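Local coordinates for protein putative NAD dependent dehydrogenase (Micromonospora echinospora, PDB 6NOR) that binds NAD and probably serves as an oxidoreductase in the biosynthesis of the antibiotic gentamicin, at residues L25-V30 with F88-T93; R52-R57 with F69-T74. All blocks are in the same frame, centred on the assembly; numbering follows the deposited sequence.

In the fold
Strand 25-30 opens the Rossmann-type sheet. After helix 34-44 the chain returns as strand 49-55 beside it, and helix 59-69 then leads to strand 72-74. There interaction 2 (52-57 with 69-74) closes a short loop and completes a beta-alpha-beta unit at the outer edge of the sheet. The chain next crosses back past strand 25-30 to form strand 86-91, and interaction 1 (25-30 with 88-93) closes the wider loop in which interaction 2 is nested. The two meet where strands 25-30 and 49-55 lie side by side, Val29 probably hydrogen-bonding to Trp53 and Val55. Both run toward the bound NAD at their C-terminal ends.

Interaction 1 of 2, residues L25-V30 with F88-T93; sequences LGVAVV and FVVVAT. With NAD (nicotinamide-adenine-dinucleotide), chain G.
Val27 and Phe88 project side by side from paired positions on parallel strands. The CG2 methyl of Val27 lies at the ring edge, in its plane, 3.7 Å from CD2 of Phe88. Two residues earlier on the same strand, Leu25 crosses obliquely, its CD2 3.7 Å from CB of Phe88, so the large aromatic packs against branched aliphatic groups in a buried setting that suits it.

On the sheet face bearing Ala28, Val30, Val89 and Val91, Val30 divides its two methyls between partners. CG2 of Val30 touches CG1 of Val89 at 3.6 Å. The other branch, CG1, is carried anti to the backbone N (chi1 -174°) and meets CG2 of Thr93 and, at 3.7 Å, atom C2A of the NAD adenine. A compact beta-branched residue thus serves the strand and the cofactor together.

The backbones join through Val30 N to Val90 O (2.8 Å) and Ala92 N to Val30 O (2.8 Å), both nearly straight, whereas Phe88 N to Gly26 O is weak. Beyond the strand, the carbonyl O of Ala92 comes 3.4 Å from NAD C5D, and its small methyl sits close to the side chains of Met35 and Glu115, while Thr93 OG1 bonds to Thr97.

Helix 98-107 packs on Val89 and Val91, helices 34-44 and 313-326 cover Val90 and Phe88, and strand 49-55 flanks strand 25-30 along its other edge.

Interaction 2 of 2, residues R52-R57 with F69-T74; sequences RWVVDR and FGARVT. With NAD (nicotinamide-adenine-dinucleotide), chain G.
Strands 52-55 and 72-74 run parallel, 4.7 Å apart at closest and 32° between directions, joined by four backbone hydrogen bonds from Arg72 N to Arg52 O (2.8 Å) through Asp56 N to Thr74 O (3.1 Å). Trp53 and Arg72 project side by side. CB of Arg72 makes a CH-pi contact over the six-membered ring of Trp53, 3.8 Å from its centroid, and the chain, bent at chi3 (70°), lays one face of its guanidinium on the indole, CZ of Arg72 lying 3.5 Å from CH2 of Trp53. The two planes are inclined by 34°. A water accepts from Arg72 NH2 and, weakly, from Arg52 NH2, while Asp83 and Asp50 hold Arg52 by salt bridges and probably balance its charge. Thr74 lies against the indole at a slant, its CG2 3.6 Å from CE3 of Trp53, and its OG1 bonds to Glu79. With an alanine in place of Trp53, Arg72 would probably lose the surface its chain rests on, and Asp83 the indole N-H it accepts.

Just past the strand, Asp56 takes both hydroxyls of the adenosine ribose: OD1 accepts from NAD O2B (2.6 Å) and OD2 from O3B. An acid at the end of the second strand, gripping this diol, is the classic signature of an NAD-binding Rossmann fold.

Interaction 1 of 2, residues L25-V30 with F88-T93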
loop_
_atom_site.group_PDB
_atom_site.type_symbol
_atom_site.label_atom_id
_atom_site.label_comp_id
_atom_site.label_asym_id
_atom_site.label_seq_id
_atom_site.Cartn_x
_atom_site.Cartn_y
_atom_site.Cartn_z
ATOM N N LEU A 25 -31.649 0.505 -31.312
ATOM C CA LEU A 25 -32.455 -0.185 -30.334
ATOM C C LEU A 25 -33.129 0.827 -29.458
ATOM O O LEU A 25 -32.475 1.584 -28.760
ATOM C CB LEU A 25 -31.603 -1.134 -29.505
ATOM C CG LEU A 25 -32.342 -1.971 -28.457
ATOM C CD1 LEU A 25 -33.117 -3.116 -29.113
ATOM C CD2 LEU A 25 -31.361 -2.483 -27.427
ATOM N N GLY A 26 -34.451 0.850 -29.509
ATOM C CA GLY A 26 -35.227 1.774 -28.710
ATOM C C GLY A 26 -35.286 1.259 -27.290
ATOM O O GLY A 26 -35.570 0.078 -27.064
ATOM N N VAL A 27 -35.029 2.152 -26.336
ATOM C CA VAL A 27 -34.911 1.777 -24.937
ATOM C C VAL A 27 -35.845 2.595 -24.053
ATOM O O VAL A 27 -36.022 3.791 -24.276
ATOM C CB VAL A 27 -33.469 1.969 -24.464
ATOM C CG1 VAL A 27 -33.304 1.542 -23.008
ATOM C CG2 VAL A 27 -32.528 1.192 -25.360
ATOM N N ALA A 28 -36.464 1.949 -23.072
ATOM C CA ALA A 28 -37.120 2.676 -21.983
ATOM C C ALA A 28 -36.388 2.440 -20.667
ATOM O O ALA A 28 -35.919 1.343 -20.391
ATOM C CB ALA A 28 -38.570 2.271 -21.852
ATOM N N VAL A 29 -36.291 3.481 -19.860
ATOM C CA VAL A 29 -35.707 3.370 -18.540
ATOM C C VAL A 29 -36.799 3.613 -17.517
ATOM O O VAL A 29 -37.472 4.621 -17.572
ATOM C CB VAL A 29 -34.549 4.364 -18.339
ATOM C CG1 VAL A 29 -34.106 4.400 -16.888
ATOM C CG2 VAL A 29 -33.384 3.993 -19.224
ATOM N N VAL A 30 -36.975 2.669 -16.601
ATOM C CA VAL A 30 -38.011 2.755 -15.588
ATOM C C VAL A 30 -37.341 2.989 -14.254
ATOM O O VAL A 30 -36.551 2.171 -13.799
ATOM C CB VAL A 30 -38.855 1.483 -15.509
ATOM C CG1 VAL A 30 -40.032 1.679 -14.537
ATOM C CG2 VAL A 30 -39.332 1.059 -16.900
ATOM N N PHE A 88 -36.333 -2.795 -25.544
ATOM C CA PHE A 88 -35.448 -3.069 -24.446
ATOM C C PHE A 88 -35.761 -2.128 -23.298
ATOM O O PHE A 88 -35.785 -0.918 -23.460
ATOM C CB PHE A 88 -33.997 -2.936 -24.905
ATOM C CG PHE A 88 -32.981 -3.068 -23.803
ATOM C CD1 PHE A 88 -32.965 -4.175 -22.982
ATOM C CD2 PHE A 88 -32.037 -2.077 -23.600
ATOM C CE1 PHE A 88 -32.025 -4.299 -21.971
ATOM C CE2 PHE A 88 -31.083 -2.189 -22.592
ATOM C CZ PHE A 88 -31.078 -3.308 -21.776
ATOM N N VAL A 89 -36.022 -2.701 -22.137
ATOM C CA VAL A 89 -36.408 -1.922 -20.981
ATOM C C VAL A 89 -35.455 -2.182 -19.818
ATOM O O VAL A 89 -35.149 -3.325 -19.499
ATOM C CB VAL A 89 -37.846 -2.250 -20.545
ATOM C CG1 VAL A 89 -38.262 -1.366 -19.380
ATOM C CG2 VAL A 89 -38.803 -2.106 -21.724
ATOM N N VAL A 90 -34.967 -1.102 -19.222
ATOM C CA VAL A 90 -34.153 -1.137 -18.026
ATOM C C VAL A 90 -35.022 -0.812 -16.816
ATOM O O VAL A 90 -35.678 0.233 -16.773
ATOM C CB VAL A 90 -32.982 -0.131 -18.098
ATOM C CG1 VAL A 90 -32.201 -0.127 -16.777
ATOM C CG2 VAL A 90 -32.058 -0.493 -19.213
ATOM N N VAL A 91 -35.025 -1.716 -15.841
ATOM C CA VAL A 91 -35.805 -1.539 -14.623
ATOM C C VAL A 91 -34.926 -1.233 -13.409
ATOM O O VAL A 91 -34.238 -2.096 -12.882
ATOM C CB VAL A 91 -36.654 -2.770 -14.336
ATOM C CG1 VAL A 91 -37.443 -2.580 -13.063
ATOM C CG2 VAL A 91 -37.590 -3.023 -15.484
ATOM N N ALA A 92 -34.958 0.019 -12.978
ATOM C CA ALA A 92 -34.130 0.479 -11.880
ATOM C C ALA A 92 -35.006 1.145 -10.843
ATOM O O ALA A 92 -34.860 2.319 -10.551
ATOM C CB ALA A 92 -33.044 1.452 -12.387
ATOM N N THR A 93 -35.941 0.387 -10.304
ATOM C CA THR A 93 -36.904 0.926 -9.367
ATOM C C THR A 93 -36.631 0.266 -8.025
ATOM O O THR A 93 -35.735 -0.563 -7.946
ATOM C CB THR A 93 -38.317 0.660 -9.860
ATOM O OG1 THR A 93 -38.515 -0.755 -9.979
ATOM C CG2 THR A 93 -38.517 1.315 -11.216
HETATM P PA NAD G . -33.526 5.630 -6.221
HETATM O O1A NAD G . -34.392 5.834 -4.955
HETATM O O2A NAD G . -32.438 6.627 -6.364
HETATM O O5B NAD G . -34.444 5.714 -7.490
HETATM C C5B NAD G . -35.635 4.948 -7.521
HETATM C C4B NAD G . -36.517 5.589 -8.625
HETATM O O4B NAD G . -37.509 4.808 -8.944
HETATM C C3B NAD G . -37.143 6.853 -8.081
HETATM O O3B NAD G . -36.970 7.842 -9.005
HETATM C C2B NAD G . -38.646 6.497 -7.921
HETATM O O2B NAD G . -39.442 7.721 -8.123
HETATM C C1B NAD G . -38.829 5.694 -8.889
HETATM N N9A NAD G . -39.922 4.764 -8.677
HETATM C C8A NAD G . -40.380 4.204 -7.540
HETATM N N7A NAD G . -41.392 3.364 -7.871
HETATM C C5A NAD G . -41.555 3.410 -9.195
HETATM C C6A NAD G . -42.428 2.782 -10.033
HETATM N N6A NAD G . -43.414 1.884 -9.692
HETATM N N1A NAD G . -42.369 2.997 -11.339
HETATM C C2A NAD G . -41.457 3.861 -11.849
HETATM N N3A NAD G . -40.596 4.492 -11.014
HETATM C C4A NAD G . -40.639 4.265 -9.696
HETATM O O3 NAD G . -32.949 4.192 -6.147
HETATM P PN NAD G . -31.697 3.595 -6.932
HETATM O O1N NAD G . -31.549 4.096 -8.331
HETATM O O2N NAD G . -30.431 3.841 -6.128
HETATM O O5D NAD G . -31.952 2.042 -6.998
HETATM C C5D NAD G . -32.842 1.492 -7.951
HETATM C C4D NAD G . -32.450 0.025 -8.220
HETATM O O4D NAD G . -31.217 -0.096 -8.623
HETATM C C3D NAD G . -32.529 -0.804 -6.904
HETATM O O3D NAD G . -33.031 -1.984 -7.179
HETATM C C2D NAD G . -31.063 -0.875 -6.423
HETATM O O2D NAD G . -30.877 -2.089 -5.579
HETATM C C1D NAD G . -30.383 -0.937 -7.532
HETATM N N1N NAD G . -29.067 -0.385 -7.404
HETATM C C2N NAD G . -28.012 -1.035 -8.034
HETATM C C3N NAD G . -26.708 -0.544 -7.943
HETATM C C7N NAD G . -25.595 -1.335 -8.651
HETATM O O7N NAD G . -24.471 -1.012 -8.533
HETATM N N7N NAD G . -25.938 -2.479 -9.424
HETATM C C4N NAD G . -26.421 0.591 -7.220
HETATM C C5N NAD G . -27.476 1.255 -6.592
HETATM C C6N NAD G . -28.804 0.757 -6.686
#

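Interaction 2 of 2, residues R52-R57 with F69-T74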
loop_
_atom_site.group_PDB
_atom_site.type_symbol
_atom_site.label_atom_id
_atom_site.label_comp_id
_atom_site.label_asym_id
_atom_site.label_seq_id
_atom_site.Cartn_x
_atom_site.Cartn_y
_atom_site.Cartn_z
ATOM N N ARG A 52 -35.734 6.303 -25.670
ATOM C CA ARG A 52 -37.009 6.906 -26.048
ATOM C C ARG A 52 -37.836 7.375 -24.856
ATOM O O ARG A 52 -38.473 8.428 -24.908
ATOM C CB ARG A 52 -37.803 5.918 -26.888
ATOM C CG ARG A 52 -37.033 5.492 -28.117
ATOM C CD ARG A 52 -37.872 4.621 -29.026
ATOM N NE ARG A 52 -39.109 5.270 -29.449
ATOM C CZ ARG A 52 -39.213 6.064 -30.510
ATOM N NH1 ARG A 52 -38.147 6.309 -31.258
ATOM N NH2 ARG A 52 -40.382 6.617 -30.819
ATOM N N TRP A 53 -37.800 6.611 -23.770
ATOM C CA TRP A 53 -38.643 6.910 -22.623
ATOM C C TRP A 53 -37.898 6.797 -21.301
ATOM O O TRP A 53 -37.081 5.904 -21.120
ATOM C CB TRP A 53 -39.849 5.971 -22.597
ATOM C CG TRP A 53 -40.824 6.130 -23.724
ATOM C CD1 TRP A 53 -40.803 5.475 -24.908
ATOM C CD2 TRP A 53 -41.979 6.982 -23.756
ATOM N NE1 TRP A 53 -41.864 5.864 -25.685
ATOM C CE2 TRP A 53 -42.600 6.794 -25.000
ATOM C CE3 TRP A 53 -42.537 7.895 -22.855
ATOM C CZ2 TRP A 53 -43.766 7.472 -25.373
ATOM C CZ3 TRP A 53 -43.704 8.569 -23.220
ATOM C CH2 TRP A 53 -44.303 8.351 -24.468
ATOM N N VAL A 54 -38.190 7.736 -20.411
ATOM C CA VAL A 54 -37.966 7.619 -18.989
ATOM C C VAL A 54 -39.336 7.465 -18.333
ATOM O O VAL A 54 -40.215 8.300 -18.531
ATOM C CB VAL A 54 -37.242 8.848 -18.411
ATOM C CG1 VAL A 54 -37.074 8.716 -16.919
ATOM C CG2 VAL A 54 -35.896 9.012 -19.046
ATOM N N VAL A 55 -39.531 6.369 -17.606
ATOM C CA VAL A 55 -40.747 6.133 -16.829
ATOM C C VAL A 55 -40.428 6.322 -15.363
ATOM O O VAL A 55 -39.464 5.738 -14.871
ATOM C CB VAL A 55 -41.307 4.716 -17.043
ATOM C CG1 VAL A 55 -42.647 4.539 -16.283
ATOM C CG2 VAL A 55 -41.497 4.423 -18.529
ATOM N N ASP A 56 -41.205 7.146 -14.667
ATOM C CA ASP A 56 -40.996 7.371 -13.232
ATOM C C ASP A 56 -42.295 7.820 -12.599
ATOM O O ASP A 56 -43.048 8.564 -13.208
ATOM C CB ASP A 56 -39.901 8.408 -12.966
ATOM C CG ASP A 56 -39.233 8.234 -11.576
ATOM O OD1 ASP A 56 -39.882 8.501 -10.543
ATOM O OD2 ASP A 56 -38.047 7.841 -11.515
ATOM N N ARG A 57 -42.567 7.360 -11.382
ATOM C CA ARG A 57 -43.766 7.800 -10.680
ATOM C C ARG A 57 -43.675 9.297 -10.399
ATOM O O ARG A 57 -44.676 9.992 -10.460
ATOM C CB ARG A 57 -43.980 7.010 -9.377
ATOM C CG ARG A 57 -42.953 7.267 -8.286
ATOM C CD ARG A 57 -43.424 6.770 -6.914
ATOM N NE ARG A 57 -44.628 7.467 -6.470
ATOM C CZ ARG A 57 -44.648 8.707 -5.995
ATOM N NH1 ARG A 57 -43.528 9.410 -5.890
ATOM N NH2 ARG A 57 -45.795 9.250 -5.624
ATOM N N PHE A 69 -31.368 13.729 -21.746
ATOM C CA PHE A 69 -31.021 12.853 -22.858
ATOM C C PHE A 69 -31.989 12.941 -24.030
ATOM O O PHE A 69 -31.906 12.155 -24.965
ATOM C CB PHE A 69 -30.924 11.414 -22.372
ATOM C CG PHE A 69 -29.869 11.222 -21.327
ATOM C CD1 PHE A 69 -28.538 11.108 -21.685
ATOM C CD2 PHE A 69 -30.199 11.196 -19.991
ATOM C CE1 PHE A 69 -27.560 10.955 -20.724
ATOM C CE2 PHE A 69 -29.226 11.047 -19.035
ATOM C CZ PHE A 69 -27.908 10.923 -19.405
ATOM N N GLY A 70 -32.890 13.913 -23.980
ATOM C CA GLY A 70 -33.825 14.125 -25.064
ATOM C C GLY A 70 -34.830 13.003 -25.225
ATOM O O GLY A 70 -35.288 12.735 -26.329
ATOM N N ALA A 71 -35.177 12.350 -24.124
ATOM C CA ALA A 71 -36.189 11.307 -24.151
ATOM C C ALA A 71 -37.556 11.893 -23.884
ATOM O O ALA A 71 -37.668 13.052 -23.521
ATOM C CB ALA A 71 -35.862 10.229 -23.127
ATOM N N ARG A 72 -38.600 11.093 -24.068
ATOM C CA ARG A 72 -39.930 11.452 -23.554
ATOM C C ARG A 72 -40.103 10.977 -22.112
ATOM O O ARG A 72 -39.464 10.024 -21.680
ATOM C CB ARG A 72 -41.026 10.863 -24.440
ATOM C CG ARG A 72 -41.010 11.491 -25.837
ATOM C CD ARG A 72 -42.020 10.876 -26.765
ATOM N NE ARG A 72 -43.380 11.232 -26.389
ATOM C CZ ARG A 72 -44.452 10.740 -26.995
ATOM N NH1 ARG A 72 -45.665 11.100 -26.611
ATOM N NH2 ARG A 72 -44.294 9.892 -27.998
ATOM N N VAL A 73 -40.969 11.642 -21.366
ATOM C CA VAL A 73 -41.181 11.269 -19.984
ATOM C C VAL A 73 -42.627 10.853 -19.767
ATOM O O VAL A 73 -43.532 11.426 -20.357
ATOM C CB VAL A 73 -40.804 12.418 -19.039
ATOM C CG1 VAL A 73 -41.421 13.715 -19.505
ATOM C CG2 VAL A 73 -41.201 12.103 -17.612
ATOM N N THR A 74 -42.832 9.830 -18.942
ATOM C CA THR A 74 -44.174 9.392 -18.582
ATOM C C THR A 74 -44.201 8.822 -17.164
ATOM O O THR A 74 -43.167 8.504 -16.596
ATOM C CB THR A 74 -44.711 8.331 -19.548
ATOM O OG1 THR A 74 -46.006 7.905 -19.108
ATOM C CG2 THR A 74 -43.800 7.125 -19.569
HETATM P PA NAD G . -33.526 5.630 -6.221
HETATM O O1A NAD G . -34.392 5.834 -4.955
HETATM O O2A NAD G . -32.438 6.627 -6.364
HETATM O O5B NAD G . -34.444 5.714 -7.490
HETATM C C5B NAD G . -35.635 4.948 -7.521
HETATM C C4B NAD G . -36.517 5.589 -8.625
HETATM O O4B NAD G . -37.509 4.808 -8.944
HETATM C C3B NAD G . -37.143 6.853 -8.081
HETATM O O3B NAD G . -36.970 7.842 -9.005
HETATM C C2B NAD G . -38.646 6.497 -7.921
HETATM O O2B NAD G . -39.442 7.721 -8.123
HETATM C C1B NAD G . -38.829 5.694 -8.889
HETATM N N9A NAD G . -39.922 4.764 -8.677
HETATM C C8A NAD G . -40.380 4.204 -7.540
HETATM N N7A NAD G . -41.392 3.364 -7.871
HETATM C C5A NAD G . -41.555 3.410 -9.195
HETATM C C6A NAD G . -42.428 2.782 -10.033
HETATM N N6A NAD G . -43.414 1.884 -9.692
HETATM N N1A NAD G . -42.369 2.997 -11.339
HETATM C C2A NAD G . -41.457 3.861 -11.849
HETATM N N3A NAD G . -40.596 4.492 -11.014
HETATM C C4A NAD G . -40.639 4.265 -9.696
HETATM O O3 NAD G . -32.949 4.192 -6.147
HETATM P PN NAD G . -31.697 3.595 -6.932
HETATM O O1N NAD G . -31.549 4.096 -8.331
HETATM O O2N NAD G . -30.431 3.841 -6.128
HETATM O O5D NAD G . -31.952 2.042 -6.998
HETATM C C5D NAD G . -32.842 1.492 -7.951
HETATM C C4D NAD G . -32.450 0.025 -8.220
HETATM O O4D NAD G . -31.217 -0.096 -8.623
HETATM C C3D NAD G . -32.529 -0.804 -6.904
HETATM O O3D NAD G . -33.031 -1.984 -7.179
HETATM C C2D NAD G . -31.063 -0.875 -6.423
HETATM O O2D NAD G . -30.877 -2.089 -5.579
HETATM C C1D NAD G . -30.383 -0.937 -7.532
HETATM N N1N NAD G . -29.067 -0.385 -7.404
HETATM C C2N NAD G . -28.012 -1.035 -8.034
HETATM C C3N NAD G . -26.708 -0.544 -7.943
HETATM C C7N NAD G . -25.595 -1.335 -8.651
HETATM O O7N NAD G . -24.471 -1.012 -8.533
HETATM N N7N NAD G . -25.938 -2.479 -9.424
HETATM C C4N NAD G . -26.421 0.591 -7.220
HETATM C C5N NAD G . -27.476 1.255 -6.592
HETATM C C6N NAD G . -28.804 0.757 -6.686
HETATM O O HOH W 1 -41.824 8.106 -28.881
#